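Local atomic coordinates of intimin (Escherichia coli O127:H6 str. E2348/69, PDB entry 6TQD), a protein that probably serves as a bacterial surface adhesin, whose extended passenger includes the D00 and D0 juncture domains. Residues 4-9 / 28-33; 32-37 / 81-86; 42-47 / 77-82. One frame throughout, in Å; residues are numbered along the deposited sequence.

How the contacts relate
No contact here is wholly core: contact 1 lies at the surface, while contacts 2 and 3 are partly buried. Contact 1 pairs an outer strand with 21-30 in one sheet of the N-terminal sandwich, and contact 2 pairs 34-40 with 76-85 in the facing sheet. They share Tyr32 and Gly33, have centres about 8 Å apart and meet where Leu8 CD2 lies 3.4 Å from Ala81 O. Contact 3 uses strand 76-85 again, its centre about 19 Å from that of contact 2, but sets a helical turn against it. Backbone bonds dominate contact 1, stacked and charged side chains mark contact 2, and contact 3 rests on apolar packing plus a bridging water.

Contact 1: 4-9 / 28-33; sequences DILSLN and VKSKYG
Ser7 and Lys29 form the hydrogen-bonded pair at the middle of an antiparallel strand pairing, at one margin of a four-stranded sheet in a beta sandwich. Strand 6-9 is one of the two edge strands of that sheet, and its axis runs at 179° to that of 28-30, an almost exact antiparallel alignment. Ser7 N donates to Lys29 O at 2.9 Å, and Lys29 N returns a bond to Ser7 O. A third bond, from Lys31 N to Ile5 O at 2.9 Å, carries the pairing past the end of strand 28-30 and is nearly straight at 169°.

The flanking pairs, Leu6 with Ser30 and Leu8 with Val28, are non-hydrogen-bonded, and their side chains share the face opposite Ser7 and Lys29. On it the Leu8 and Val28 side chains cross at a slant, CD1 of Leu8 3.8 Å from CG2 of Val28, while Leu6 CD1 rests on Ser30 CB at 3.7 Å. Both leucines hold CG trans to the backbone N (chi1 -179° for Leu6), placing the branch ends on the inner side, where Leu8 also meets Val94 of strand 90-101 and Leu6 meets Asp85. On the other face Ser7 OG sits against Lys29 CB at 3.4 Å, and the lysine chain then bends away, so only its base takes part.

Beyond the strands Ile5 CG2 approaches the Tyr32 ring obliquely, 3.7 Å from CE2. Behind this ring the turn is bridged by a shared water, with a weak bond from Gly33 N to Ser30 OG beside it. That water donates to Ile5 O at 2.8 Å while accepting from both Ser30 OG and Tyr32 N, tying the last carbonyl of the pairing to the start of the turn.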
ATOM      1  N   ASP A   4      22.712 -27.687   7.017  1.00 42.60           N
ATOM      2  CA  ASP A   4      24.117 -27.845   7.378  1.00 40.25           C
ATOM      3  C   ASP A   4      25.030 -27.713   6.157  1.00 30.65           C
ATOM      4  O   ASP A   4      26.140 -27.189   6.255  1.00 30.55           O
ATOM      5  CB  ASP A   4      24.347 -29.196   8.052  1.00 46.34           C
ATOM      6  CG  ASP A   4      25.810 -29.452   8.353  1.00 50.06           C
ATOM      7  OD1 ASP A   4      26.302 -28.953   9.388  1.00 52.25           O
ATOM      8  OD2 ASP A   4      26.468 -30.142   7.545  1.00 51.04           O
ATOM      9  N   ILE A   5      24.565 -28.189   5.007  1.00 20.81           N
ATOM     10  CA  ILE A   5      25.323 -28.001   3.774  1.00 14.67           C
ATOM     11  C   ILE A   5      25.002 -26.662   3.120  1.00 12.94           C
ATOM     12  O   ILE A   5      25.907 -25.949   2.674  1.00 11.22           O
ATOM     13  CB  ILE A   5      25.117 -29.189   2.811  1.00 12.43           C
ATOM     14  CG1 ILE A   5      25.838 -30.429   3.355  1.00 19.48           C
ATOM     15  CG2 ILE A   5      25.607 -28.837   1.404  1.00 14.04           C
ATOM     16  CD1 ILE A   5      25.599 -31.692   2.557  1.00 21.74           C
ATOM     17  N   LEU A   6      23.724 -26.269   3.065  1.00 12.34           N
ATOM     18  CA  LEU A   6      23.356 -25.054   2.338  1.00 11.07           C
ATOM     19  C   LEU A   6      22.015 -24.553   2.839  1.00 11.85           C
ATOM     20  O   LEU A   6      21.032 -25.301   2.800  1.00 12.60           O
ATOM     21  CB  LEU A   6      23.273 -25.354   0.840  1.00 11.49           C
ATOM     22  CG  LEU A   6      22.929 -24.182  -0.066  1.00 12.50           C
ATOM     23  CD1 LEU A   6      23.912 -23.046   0.143  1.00 10.03           C
ATOM     24  CD2 LEU A   6      22.903 -24.639  -1.518  1.00 11.81           C
ATOM     25  N   SER A   7      21.972 -23.307   3.294  1.00  9.83           N
ATOM     26  CA  SER A   7      20.724 -22.691   3.731  1.00  9.36           C
ATOM     27  C   SER A   7      20.623 -21.273   3.181  1.00  8.70           C
ATOM     28  O   SER A   7      21.632 -20.594   2.952  1.00  9.00           O
ATOM     29  CB  SER A   7      20.609 -22.645   5.261  1.00 12.95           C
ATOM     30  OG  SER A   7      21.539 -21.744   5.829  1.00 16.84           O
ATOM     31  N   LEU A   8      19.382 -20.847   2.934  1.00  7.10           N
ATOM     32  CA  LEU A   8      19.047 -19.492   2.516  1.00  6.92           C
ATOM     33  C   LEU A   8      17.907 -18.984   3.389  1.00  7.08           C
ATOM     34  O   LEU A   8      16.891 -19.667   3.552  1.00  9.02           O
ATOM     35  CB  LEU A   8      18.598 -19.498   1.057  1.00  7.54           C
ATOM     36  CG  LEU A   8      18.059 -18.183   0.492  1.00  9.39           C
ATOM     37  CD1 LEU A   8      19.125 -17.098   0.481  1.00 11.09           C
ATOM     38  CD2 LEU A   8      17.504 -18.408  -0.921  1.00 10.37           C
ATOM     39  N   ASN A   9      18.075 -17.796   3.954  1.00  8.01           N
ATOM     40  CA  ASN A   9      17.017 -17.123   4.692  1.00  8.11           C
ATOM     41  C   ASN A   9      16.887 -15.699   4.178  1.00  9.87           C
ATOM     42  O   ASN A   9      17.884 -15.068   3.820  1.00  9.03           O
ATOM     43  CB  ASN A   9      17.290 -17.115   6.202  1.00  7.62           C
ATOM     44  CG  ASN A   9      17.103 -18.502   6.844  1.00 11.63           C
ATOM     45  OD1 ASN A   9      17.963 -19.379   6.728  1.00 13.56           O
ATOM     46  ND2 ASN A   9      15.978 -18.700   7.531  1.00 13.29           N
ATOM     47  N   VAL A  28      22.972 -16.318   3.512  1.00 11.23           N
ATOM     48  CA  VAL A  28      23.364 -17.610   2.984  1.00 11.88           C
ATOM     49  C   VAL A  28      24.387 -18.238   3.914  1.00 11.17           C
ATOM     50  O   VAL A  28      25.316 -17.566   4.377  1.00 13.44           O
ATOM     51  CB  VAL A  28      23.973 -17.461   1.575  1.00 13.25           C
ATOM     52  CG1 VAL A  28      24.622 -18.763   1.120  1.00 15.06           C
ATOM     53  CG2 VAL A  28      22.922 -16.998   0.582  1.00 14.86           C
ATOM     54  N   LYS A  29      24.230 -19.532   4.166  1.00  9.94           N
ATOM     55  CA  LYS A  29      25.263 -20.338   4.810  1.00 11.43           C
ATOM     56  C   LYS A  29      25.531 -21.513   3.887  1.00 12.02           C
ATOM     57  O   LYS A  29      24.608 -22.250   3.544  1.00 14.19           O
ATOM     58  CB  LYS A  29      24.819 -20.848   6.181  1.00 18.47           C
ATOM     59  CG  LYS A  29      24.560 -19.763   7.216  1.00 27.26           C
ATOM     60  CD  LYS A  29      25.789 -18.907   7.471  1.00 32.77           C
ATOM     61  CE  LYS A  29      25.628 -18.069   8.735  1.00 35.69           C
ATOM     62  NZ  LYS A  29      24.356 -17.283   8.751  1.00 35.05           N
ATOM     63  N   SER A  30      26.791 -21.672   3.478  1.00 11.09           N
ATOM     64  CA  SER A  30      27.157 -22.670   2.476  1.00 11.20           C
ATOM     65  C   SER A  30      28.477 -23.325   2.859  1.00 14.86           C
ATOM     66  O   SER A  30      29.506 -22.651   2.935  1.00 16.78           O
ATOM     67  CB  SER A  30      27.292 -22.026   1.104  1.00 11.64           C
ATOM     68  OG  SER A  30      27.773 -22.947   0.147  1.00 14.03           O
ATOM     69  N   LYS A  31      28.438 -24.633   3.098  1.00 13.49           N
ATOM     70  CA  LYS A  31      29.668 -25.371   3.394  1.00 14.39           C
ATOM     71  C   LYS A  31      30.628 -25.365   2.209  1.00 15.14           C
ATOM     72  O   LYS A  31      31.852 -25.282   2.397  1.00 17.32           O
ATOM     73  CB  LYS A  31      29.319 -26.800   3.807  1.00 16.56           C
ATOM     74  CG  LYS A  31      30.525 -27.680   4.126  1.00 23.45           C
ATOM     75  CD  LYS A  31      30.081 -29.084   4.531  1.00 28.00           C
ATOM     76  CE  LYS A  31      31.276 -30.013   4.726  1.00 37.71           C
ATOM     77  NZ  LYS A  31      30.854 -31.415   5.011  1.00 44.11           N
ATOM     78  N   TYR A  32      30.107 -25.499   0.987  1.00 15.68           N
ATOM     79  CA  TYR A  32      30.941 -25.664  -0.197  1.00 16.04           C
ATOM     80  C   TYR A  32      31.131 -24.383  -1.002  1.00 16.26           C
ATOM     81  O   TYR A  32      31.929 -24.380  -1.948  1.00 21.88           O
ATOM     82  CB  TYR A  32      30.380 -26.771  -1.105  1.00 14.01           C
ATOM     83  CG  TYR A  32      30.274 -28.093  -0.403  1.00 15.66           C
ATOM     84  CD1 TYR A  32      31.403 -28.689   0.163  1.00 16.18           C
ATOM     85  CD2 TYR A  32      29.069 -28.769  -0.316  1.00 14.94           C
ATOM     86  CE1 TYR A  32      31.311 -29.894   0.821  1.00 17.46           C
ATOM     87  CE2 TYR A  32      28.969 -29.985   0.340  1.00 16.03           C
ATOM     88  CZ  TYR A  32      30.102 -30.546   0.901  1.00 18.71           C
ATOM     89  OH  TYR A  32      30.014 -31.762   1.553  1.00 23.72           O
ATOM     90  N   GLY A  33      30.463 -23.296  -0.643  1.00 14.17           N
ATOM     91  CA  GLY A  33      30.612 -22.044  -1.343  1.00 12.20           C
ATOM     92  C   GLY A  33      29.421 -21.715  -2.226  1.00 13.54           C
ATOM     93  O   GLY A  33      29.003 -22.524  -3.055  1.00 13.75           O
TER
HETATM   94  O   HOH W   1      28.664 -31.750   6.225  1.00 50.79           O
HETATM   95  O   HOH W   2      27.140 -25.660   0.230  1.00 10.46           O

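Contact 2: 32-37 / 81-86; sequences YGLDRI and ARAYDR
The guanidinium of Arg36 lies flat on one face of the Tyr84 ring, with planes 14° apart and NH2 standing over the ring centre. CZ is 3.9 Å from the ring centroid, over the face, which makes this a stacked cation-pi pair. In the plane of the guanidinium, at its edge, comes the carboxylate of Asp35: NH1 bonds to Asp35 OD2 at 2.9 Å in a salt bridge, meeting the oxygen from above the carboxylate plane. Arg36 reaches this place with CG between the backbone N and the carbonyl carbon (chi1 67°) and a chain extended to NE. The Tyr32 ring, by contrast, takes its partner at the edge, where Asp85 OD2 lies 3.6 Å from CD2. Gly33 CA lies at the edge of the Arg86 guanidinium.

A classic beta bulge lies beneath the Arg36–Tyr84 stack. Tyr84 O accepts from Asp35 N at 2.8 Å and from Arg36 N at 3.2 Å, while Tyr84 N donates to Arg36 O in return. The register of strands 34-37 and 81-85 shifts by one residue there, so that Asp35 and Arg36 both lie opposite Tyr84; the Asp35 carboxylate reaches the guanidinium rather than the ring. On the inward face Ile37 CD1 packs on Ala83 CB at 3.6 Å and Leu34 CD1 reaches the same methyl; Ile37 also touches Leu26 of the facing sheet.

Where the pairing ends, Arg86 N bonds to Gly33 O at 2.9 Å, while its NE and NH2 make only weak bonds to Tyr32 O. Asp85 OD1 accepts from Asn87 N and Asn89 N, and OD2 accepts from a water that in turn accepts from Tyr32 N. The neighbouring carboxylate and ring probably stabilise the positive charge of Arg36, and several donors round Asp85 would favour its ionised form.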
ATOM      1  N   TYR A  32      30.107 -25.499   0.987  1.00 15.68           N
ATOM      2  CA  TYR A  32      30.941 -25.664  -0.197  1.00 16.04           C
ATOM      3  C   TYR A  32      31.131 -24.383  -1.002  1.00 16.26           C
ATOM      4  O   TYR A  32      31.929 -24.380  -1.948  1.00 21.88           O
ATOM      5  CB  TYR A  32      30.380 -26.771  -1.105  1.00 14.01           C
ATOM      6  CG  TYR A  32      30.274 -28.093  -0.403  1.00 15.66           C
ATOM      7  CD1 TYR A  32      31.403 -28.689   0.163  1.00 16.18           C
ATOM      8  CD2 TYR A  32      29.069 -28.769  -0.316  1.00 14.94           C
ATOM      9  CE1 TYR A  32      31.311 -29.894   0.821  1.00 17.46           C
ATOM     10  CE2 TYR A  32      28.969 -29.985   0.340  1.00 16.03           C
ATOM     11  CZ  TYR A  32      30.102 -30.546   0.901  1.00 18.71           C
ATOM     12  OH  TYR A  32      30.014 -31.762   1.553  1.00 23.72           O
ATOM     13  N   GLY A  33      30.463 -23.296  -0.643  1.00 14.17           N
ATOM     14  CA  GLY A  33      30.612 -22.044  -1.343  1.00 12.20           C
ATOM     15  C   GLY A  33      29.421 -21.715  -2.226  1.00 13.54           C
ATOM     16  O   GLY A  33      29.003 -22.524  -3.055  1.00 13.75           O
ATOM     17  N   LEU A  34      28.888 -20.510  -2.068  1.00 14.75           N
ATOM     18  CA  LEU A  34      27.753 -20.089  -2.870  1.00 12.49           C
ATOM     19  C   LEU A  34      28.171 -19.916  -4.323  1.00 14.10           C
ATOM     20  O   LEU A  34      29.223 -19.337  -4.620  1.00 16.17           O
ATOM     21  CB  LEU A  34      27.204 -18.765  -2.336  1.00 14.09           C
ATOM     22  CG  LEU A  34      26.035 -18.128  -3.097  1.00 13.41           C
ATOM     23  CD1 LEU A  34      24.770 -18.960  -2.976  1.00 15.03           C
ATOM     24  CD2 LEU A  34      25.783 -16.693  -2.624  1.00 13.64           C
ATOM     25  N   ASP A  35      27.354 -20.450  -5.232  1.00 10.42           N
ATOM     26  CA  ASP A  35      27.546 -20.236  -6.659  1.00 10.73           C
ATOM     27  C   ASP A  35      26.628 -19.154  -7.212  1.00 11.77           C
ATOM     28  O   ASP A  35      27.084 -18.271  -7.951  1.00 12.44           O
ATOM     29  CB  ASP A  35      27.348 -21.559  -7.419  1.00 11.41           C
ATOM     30  CG  ASP A  35      27.586 -21.413  -8.914  1.00 12.53           C
ATOM     31  OD1 ASP A  35      28.758 -21.349  -9.320  1.00 16.83           O
ATOM     32  OD2 ASP A  35      26.589 -21.337  -9.670  1.00 14.25           O
ATOM     33  N   ARG A  36      25.340 -19.194  -6.873  1.00  9.04           N
ATOM     34  CA  ARG A  36      24.380 -18.276  -7.473  1.00 10.38           C
ATOM     35  C   ARG A  36      23.056 -18.351  -6.733  1.00  9.05           C
ATOM     36  O   ARG A  36      22.799 -19.279  -5.954  1.00  7.60           O
ATOM     37  CB  ARG A  36      24.147 -18.628  -8.941  1.00  9.46           C
ATOM     38  CG  ARG A  36      23.448 -19.957  -9.111  1.00 11.94           C
ATOM     39  CD  ARG A  36      23.411 -20.372 -10.555  1.00 13.88           C
ATOM     40  NE  ARG A  36      22.614 -21.580 -10.760  1.00 12.39           N
ATOM     41  CZ  ARG A  36      23.026 -22.811 -10.507  1.00 10.60           C
ATOM     42  NH1 ARG A  36      24.236 -23.030 -10.013  1.00 12.53           N
ATOM     43  NH2 ARG A  36      22.212 -23.831 -10.751  1.00 13.02           N
ATOM     44  N   ILE A  37      22.205 -17.352  -7.003  1.00  8.27           N
ATOM     45  CA  ILE A  37      20.813 -17.312  -6.589  1.00  8.37           C
ATOM     46  C   ILE A  37      19.968 -17.322  -7.859  1.00  6.28           C
ATOM     47  O   ILE A  37      20.253 -16.563  -8.797  1.00  8.43           O
ATOM     48  CB  ILE A  37      20.493 -16.033  -5.786  1.00  9.68           C
ATOM     49  CG1 ILE A  37      21.498 -15.791  -4.657  1.00  9.78           C
ATOM     50  CG2 ILE A  37      19.088 -16.103  -5.253  1.00  9.50           C
ATOM     51  CD1 ILE A  37      21.504 -16.849  -3.568  1.00  9.48           C
ATOM     52  N   ALA A  81      13.315 -17.322  -4.208  1.00  6.73           N
ATOM     53  CA  ALA A  81      14.735 -17.415  -4.485  1.00  4.96           C
ATOM     54  C   ALA A  81      15.261 -18.746  -3.993  1.00  6.51           C
ATOM     55  O   ALA A  81      14.908 -19.198  -2.909  1.00  8.10           O
ATOM     56  CB  ALA A  81      15.513 -16.327  -3.752  1.00  7.51           C
ATOM     57  N   ARG A  82      16.156 -19.339  -4.770  1.00  6.01           N
ATOM     58  CA  ARG A  82      16.822 -20.577  -4.418  1.00  6.48           C
ATOM     59  C   ARG A  82      18.316 -20.361  -4.595  1.00  7.53           C
ATOM     60  O   ARG A  82      18.760 -19.915  -5.658  1.00  8.23           O
ATOM     61  CB  ARG A  82      16.332 -21.716  -5.311  1.00  8.72           C
ATOM     62  CG  ARG A  82      16.841 -23.096  -4.912  1.00  9.77           C
ATOM     63  CD  ARG A  82      16.418 -24.166  -5.913  1.00 11.18           C
ATOM     64  NE  ARG A  82      14.982 -24.472  -5.945  1.00 10.02           N
ATOM     65  CZ  ARG A  82      14.361 -25.298  -5.103  1.00 11.41           C
ATOM     66  NH1 ARG A  82      15.031 -25.869  -4.111  1.00 13.14           N
ATOM     67  NH2 ARG A  82      13.076 -25.568  -5.258  1.00 12.14           N
ATOM     68  N   ALA A  83      19.091 -20.692  -3.572  1.00  7.92           N
ATOM     69  CA  ALA A  83      20.543 -20.614  -3.663  1.00  5.29           C
ATOM     70  C   ALA A  83      21.108 -21.949  -4.123  1.00  6.69           C
ATOM     71  O   ALA A  83      20.576 -23.011  -3.793  1.00  7.62           O
ATOM     72  CB  ALA A  83      21.141 -20.241  -2.312  1.00  8.63           C
ATOM     73  N   TYR A  84      22.196 -21.889  -4.905  1.00  4.87           N
ATOM     74  CA  TYR A  84      22.940 -23.071  -5.299  1.00  4.46           C
ATOM     75  C   TYR A  84      24.395 -22.910  -4.871  1.00  6.42           C
ATOM     76  O   TYR A  84      24.971 -21.812  -4.988  1.00  7.28           O
ATOM     77  CB  TYR A  84      22.949 -23.288  -6.812  1.00  6.16           C
ATOM     78  CG  TYR A  84      21.650 -23.791  -7.381  1.00  7.70           C
ATOM     79  CD1 TYR A  84      20.605 -22.927  -7.608  1.00  8.05           C
ATOM     80  CD2 TYR A  84      21.474 -25.131  -7.708  1.00  9.32           C
ATOM     81  CE1 TYR A  84      19.416 -23.369  -8.136  1.00  9.60           C
ATOM     82  CE2 TYR A  84      20.280 -25.586  -8.243  1.00 11.81           C
ATOM     83  CZ  TYR A  84      19.256 -24.688  -8.458  1.00 10.91           C
ATOM     84  OH  TYR A  84      18.042 -25.093  -8.992  1.00 16.80           O
ATOM     85  N   ASP A  85      25.002 -24.013  -4.442  1.00  6.31           N
ATOM     86  CA  ASP A  85      26.424 -24.018  -4.105  1.00  6.26           C
ATOM     87  C   ASP A  85      27.248 -24.507  -5.293  1.00  8.96           C
ATOM     88  O   ASP A  85      26.725 -24.884  -6.343  1.00  8.57           O
ATOM     89  CB  ASP A  85      26.693 -24.796  -2.817  1.00  7.14           C
ATOM     90  CG  ASP A  85      26.507 -26.301  -2.950  1.00  8.25           C
ATOM     91  OD1 ASP A  85      26.477 -26.820  -4.081  1.00  9.98           O
ATOM     92  OD2 ASP A  85      26.409 -26.966  -1.893  1.00  9.64           O
ATOM     93  N   ARG A  86      28.568 -24.495  -5.113  1.00  8.92           N
ATOM     94  CA  ARG A  86      29.488 -24.866  -6.192  1.00 10.57           C
ATOM     95  C   ARG A  86      29.432 -26.335  -6.567  1.00 11.59           C
ATOM     96  O   ARG A  86      29.978 -26.693  -7.618  1.00 12.98           O
ATOM     97  CB  ARG A  86      30.919 -24.476  -5.812  1.00 15.59           C
ATOM     98  CG  ARG A  86      31.224 -23.002  -6.004  1.00 23.47           C
ATOM     99  CD  ARG A  86      32.677 -22.679  -5.663  1.00 32.42           C
ATOM    100  NE  ARG A  86      32.916 -22.635  -4.222  1.00 37.58           N
ATOM    101  CZ  ARG A  86      34.083 -22.329  -3.663  1.00 43.42           C
ATOM    102  NH1 ARG A  86      35.130 -22.042  -4.425  1.00 47.25           N
ATOM    103  NH2 ARG A  86      34.202 -22.309  -2.342  1.00 42.43           N
TER
HETATM  104  O   HOH W   2      27.140 -25.660   0.230  1.00 10.46           O

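Contact 3: 42-47 / 77-82; sequences SALRSQ and YKVTAR
Leu44 and Tyr77 carry the packing of a short helical turn, 42-45, against strand 76-85 of the N-terminal beta sandwich. The turn follows strand 34-40 of one sheet and leads on toward strand 50-53 of the other, so it belongs to a connection between the two layers.

Apolar contacts come first. With CG trans to the carbonyl carbon (chi1 -74°), the isobutyl end of Leu44 turns to the strand: CD2 lies 3.7 Å from Tyr77 CB and CG 4.0 Å from Val79 CG1, so one side chain spans two strand residues that are two apart. The same side chain touches Ile51 and Ile98 on the strands around it. Ala43 CB adds a looser contact, 4.3 Å from Tyr77 CB.

Carbonyl oxygens make van der Waals contacts: Ala43 CB packs on Lys78 O at 3.4 Å, and Ala43 O approaches CD1 of Tyr77 obliquely at 3.3 Å. Gln47 comes at the ring edge, near its plane, where CG meets the phenolic OH at 3.5 Å; its side chain runs at about a right angle to the tyrosine, with the amide turned 45° from the ring. Pro67 also touches Tyr77, Leu44 and Gln47.

No direct hydrogen bond joins the two segments, and the polar link passes through a water. Within the turn, Ser46 N reaches back to Ser42 O, while Lys78 NZ finds its partner in Thr97 OG1 on the adjoining strand. The bridging water accepts from Ala43 N at 2.9 Å and lies 2.8 Å from Lys78 O, to which it can donate, though other acceptors compete for its protons.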
ATOM      1  N   SER A  42       8.121 -13.968 -11.563  0.56 11.12           N
ATOM      2  CA  SER A  42       7.063 -13.820 -12.559  0.56 11.54           C
ATOM      3  C   SER A  42       5.908 -12.966 -12.048  0.56 10.65           C
ATOM      4  O   SER A  42       5.246 -12.289 -12.843  0.56 11.11           O
ATOM      5  CB  SER A  42       6.555 -15.194 -12.987  0.56 13.41           C
ATOM      6  OG  SER A  42       6.021 -15.892 -11.882  0.56 14.19           O
ATOM      7  N   ALA A  43       5.643 -12.985 -10.737  1.00  9.56           N
ATOM      8  CA  ALA A  43       4.585 -12.129 -10.196  1.00 11.36           C
ATOM      9  C   ALA A  43       4.893 -10.652 -10.424  1.00 10.71           C
ATOM     10  O   ALA A  43       4.009  -9.883 -10.819  1.00 12.03           O
ATOM     11  CB  ALA A  43       4.388 -12.415  -8.709  1.00 11.96           C
ATOM     12  N   LEU A  44       6.138 -10.231 -10.181  1.00  9.15           N
ATOM     13  CA  LEU A  44       6.504  -8.851 -10.451  1.00  9.99           C
ATOM     14  C   LEU A  44       6.444  -8.534 -11.935  1.00  9.71           C
ATOM     15  O   LEU A  44       6.028  -7.438 -12.324  1.00 11.69           O
ATOM     16  CB  LEU A  44       7.926  -8.543  -9.966  1.00 11.21           C
ATOM     17  CG  LEU A  44       8.185  -8.387  -8.484  1.00 13.31           C
ATOM     18  CD1 LEU A  44       9.692  -8.309  -8.254  1.00 12.65           C
ATOM     19  CD2 LEU A  44       7.482  -7.159  -7.935  1.00 11.56           C
ATOM     20  N   ARG A  45       6.879  -9.469 -12.777  1.00  8.35           N
ATOM     21  CA  ARG A  45       6.921  -9.201 -14.211  1.00  9.54           C
ATOM     22  C   ARG A  45       5.527  -9.028 -14.796  1.00 11.66           C
ATOM     23  O   ARG A  45       5.376  -8.344 -15.809  1.00 11.94           O
ATOM     24  CB  ARG A  45       7.703 -10.287 -14.941  1.00 13.55           C
ATOM     25  CG  ARG A  45       9.143 -10.314 -14.508  1.00 16.05           C
ATOM     26  CD  ARG A  45      10.035 -11.134 -15.409  1.00 17.16           C
ATOM     27  NE  ARG A  45      11.368 -11.180 -14.814  1.00 14.55           N
ATOM     28  CZ  ARG A  45      12.422 -10.473 -15.223  1.00 13.94           C
ATOM     29  NH1 ARG A  45      12.350  -9.677 -16.284  1.00 15.85           N
ATOM     30  NH2 ARG A  45      13.570 -10.594 -14.572  1.00 13.72           N
ATOM     31  N   SER A  46       4.515  -9.642 -14.183  0.57 11.23           N
ATOM     32  CA  SER A  46       3.145  -9.455 -14.647  0.57 13.27           C
ATOM     33  C   SER A  46       2.781  -7.981 -14.694  0.57 12.90           C
ATOM     34  O   SER A  46       1.939  -7.569 -15.506  0.57 13.22           O
ATOM     35  CB  SER A  46       2.178 -10.192 -13.718  0.57 14.96           C
ATOM     36  OG  SER A  46       2.023  -9.491 -12.495  0.57 17.63           O
ATOM     37  N   GLN A  47       3.400  -7.170 -13.837  1.00 12.04           N
ATOM     38  CA  GLN A  47       3.117  -5.741 -13.768  1.00 12.35           C
ATOM     39  C   GLN A  47       4.326  -4.876 -14.114  1.00 14.04           C
ATOM     40  O   GLN A  47       4.319  -3.674 -13.838  1.00 16.11           O
ATOM     41  CB  GLN A  47       2.535  -5.383 -12.395  1.00 11.69           C
ATOM     42  CG  GLN A  47       1.097  -5.821 -12.213  1.00 13.56           C
ATOM     43  CD  GLN A  47       0.186  -5.107 -13.188  1.00 13.21           C
ATOM     44  OE1 GLN A  47       0.481  -3.991 -13.616  1.00 13.39           O
ATOM     45  NE2 GLN A  47      -0.906  -5.757 -13.567  1.00 15.87           N
ATOM     46  N   TYR A  77       3.223  -8.919  -4.270  1.00  7.91           N
ATOM     47  CA  TYR A  77       3.880  -9.788  -5.235  1.00 10.63           C
ATOM     48  C   TYR A  77       4.737 -10.787  -4.478  1.00  9.53           C
ATOM     49  O   TYR A  77       5.601 -10.389  -3.696  1.00 12.14           O
ATOM     50  CB  TYR A  77       4.738  -8.969  -6.203  1.00 11.45           C
ATOM     51  CG  TYR A  77       3.924  -7.925  -6.914  1.00 10.12           C
ATOM     52  CD1 TYR A  77       3.221  -8.240  -8.064  1.00 11.38           C
ATOM     53  CD2 TYR A  77       3.828  -6.646  -6.409  1.00 10.53           C
ATOM     54  CE1 TYR A  77       2.447  -7.298  -8.708  1.00 14.15           C
ATOM     55  CE2 TYR A  77       3.058  -5.685  -7.052  1.00 11.52           C
ATOM     56  CZ  TYR A  77       2.380  -6.020  -8.195  1.00 11.91           C
ATOM     57  OH  TYR A  77       1.603  -5.084  -8.834  1.00 11.54           O
ATOM     58  N   LYS A  78       4.496 -12.072  -4.709  1.00  8.64           N
ATOM     59  CA  LYS A  78       5.225 -13.140  -4.039  1.00  9.27           C
ATOM     60  C   LYS A  78       6.233 -13.690  -5.036  1.00  9.59           C
ATOM     61  O   LYS A  78       5.855 -14.115  -6.138  1.00 11.40           O
ATOM     62  CB  LYS A  78       4.274 -14.256  -3.607  1.00 13.27           C
ATOM     63  CG  LYS A  78       3.165 -13.817  -2.657  1.00 17.99           C
ATOM     64  CD  LYS A  78       3.592 -13.755  -1.214  1.00 22.46           C
ATOM     65  CE  LYS A  78       2.419 -13.372  -0.315  1.00 27.54           C
ATOM     66  NZ  LYS A  78       2.825 -13.214   1.110  1.00 29.96           N
ATOM     67  N   VAL A  79       7.519 -13.656  -4.668  1.00  8.15           N
ATOM     68  CA  VAL A  79       8.592 -14.160  -5.512  1.00  7.41           C
ATOM     69  C   VAL A  79       9.412 -15.141  -4.674  1.00  8.38           C
ATOM     70  O   VAL A  79       9.333 -15.159  -3.445  1.00  7.64           O
ATOM     71  CB  VAL A  79       9.496 -13.034  -6.052  1.00  8.67           C
ATOM     72  CG1 VAL A  79       8.669 -11.994  -6.801  1.00  9.66           C
ATOM     73  CG2 VAL A  79      10.259 -12.373  -4.910  1.00 10.93           C
ATOM     74  N   THR A  80      10.207 -15.973  -5.355  1.00  5.71           N
ATOM     75  CA  THR A  80      10.971 -16.995  -4.668  1.00  7.25           C
ATOM     76  C   THR A  80      12.425 -16.985  -5.129  1.00  5.13           C
ATOM     77  O   THR A  80      12.724 -16.714  -6.293  1.00  6.59           O
ATOM     78  CB  THR A  80      10.389 -18.410  -4.852  1.00 11.54           C
ATOM     79  OG1 THR A  80      10.150 -18.661  -6.238  1.00 15.35           O
ATOM     80  CG2 THR A  80       9.097 -18.558  -4.064  1.00 13.43           C
ATOM     81  N   ALA A  81      13.315 -17.322  -4.208  1.00  6.73           N
ATOM     82  CA  ALA A  81      14.735 -17.415  -4.485  1.00  4.96           C
ATOM     83  C   ALA A  81      15.261 -18.746  -3.993  1.00  6.51           C
ATOM     84  O   ALA A  81      14.908 -19.198  -2.909  1.00  8.10           O
ATOM     85  CB  ALA A  81      15.513 -16.327  -3.752  1.00  7.51           C
ATOM     86  N   ARG A  82      16.156 -19.339  -4.770  1.00  6.01           N
ATOM     87  CA  ARG A  82      16.822 -20.577  -4.418  1.00  6.48           C
ATOM     88  C   ARG A  82      18.316 -20.361  -4.595  1.00  7.53           C
ATOM     89  O   ARG A  82      18.760 -19.915  -5.658  1.00  8.23           O
ATOM     90  CB  ARG A  82      16.332 -21.716  -5.311  1.00  8.72           C
ATOM     91  CG  ARG A  82      16.841 -23.096  -4.912  1.00  9.77           C
ATOM     92  CD  ARG A  82      16.418 -24.166  -5.913  1.00 11.18           C
ATOM     93  NE  ARG A  82      14.982 -24.472  -5.945  1.00 10.02           N
ATOM     94  CZ  ARG A  82      14.361 -25.298  -5.103  1.00 11.41           C
ATOM     95  NH1 ARG A  82      15.031 -25.869  -4.111  1.00 13.14           N
ATOM     96  NH2 ARG A  82      13.076 -25.568  -5.258  1.00 12.14           N
TER
HETATM   97  O   HOH W   3       6.863 -14.686  -8.728  1.00 14.70           O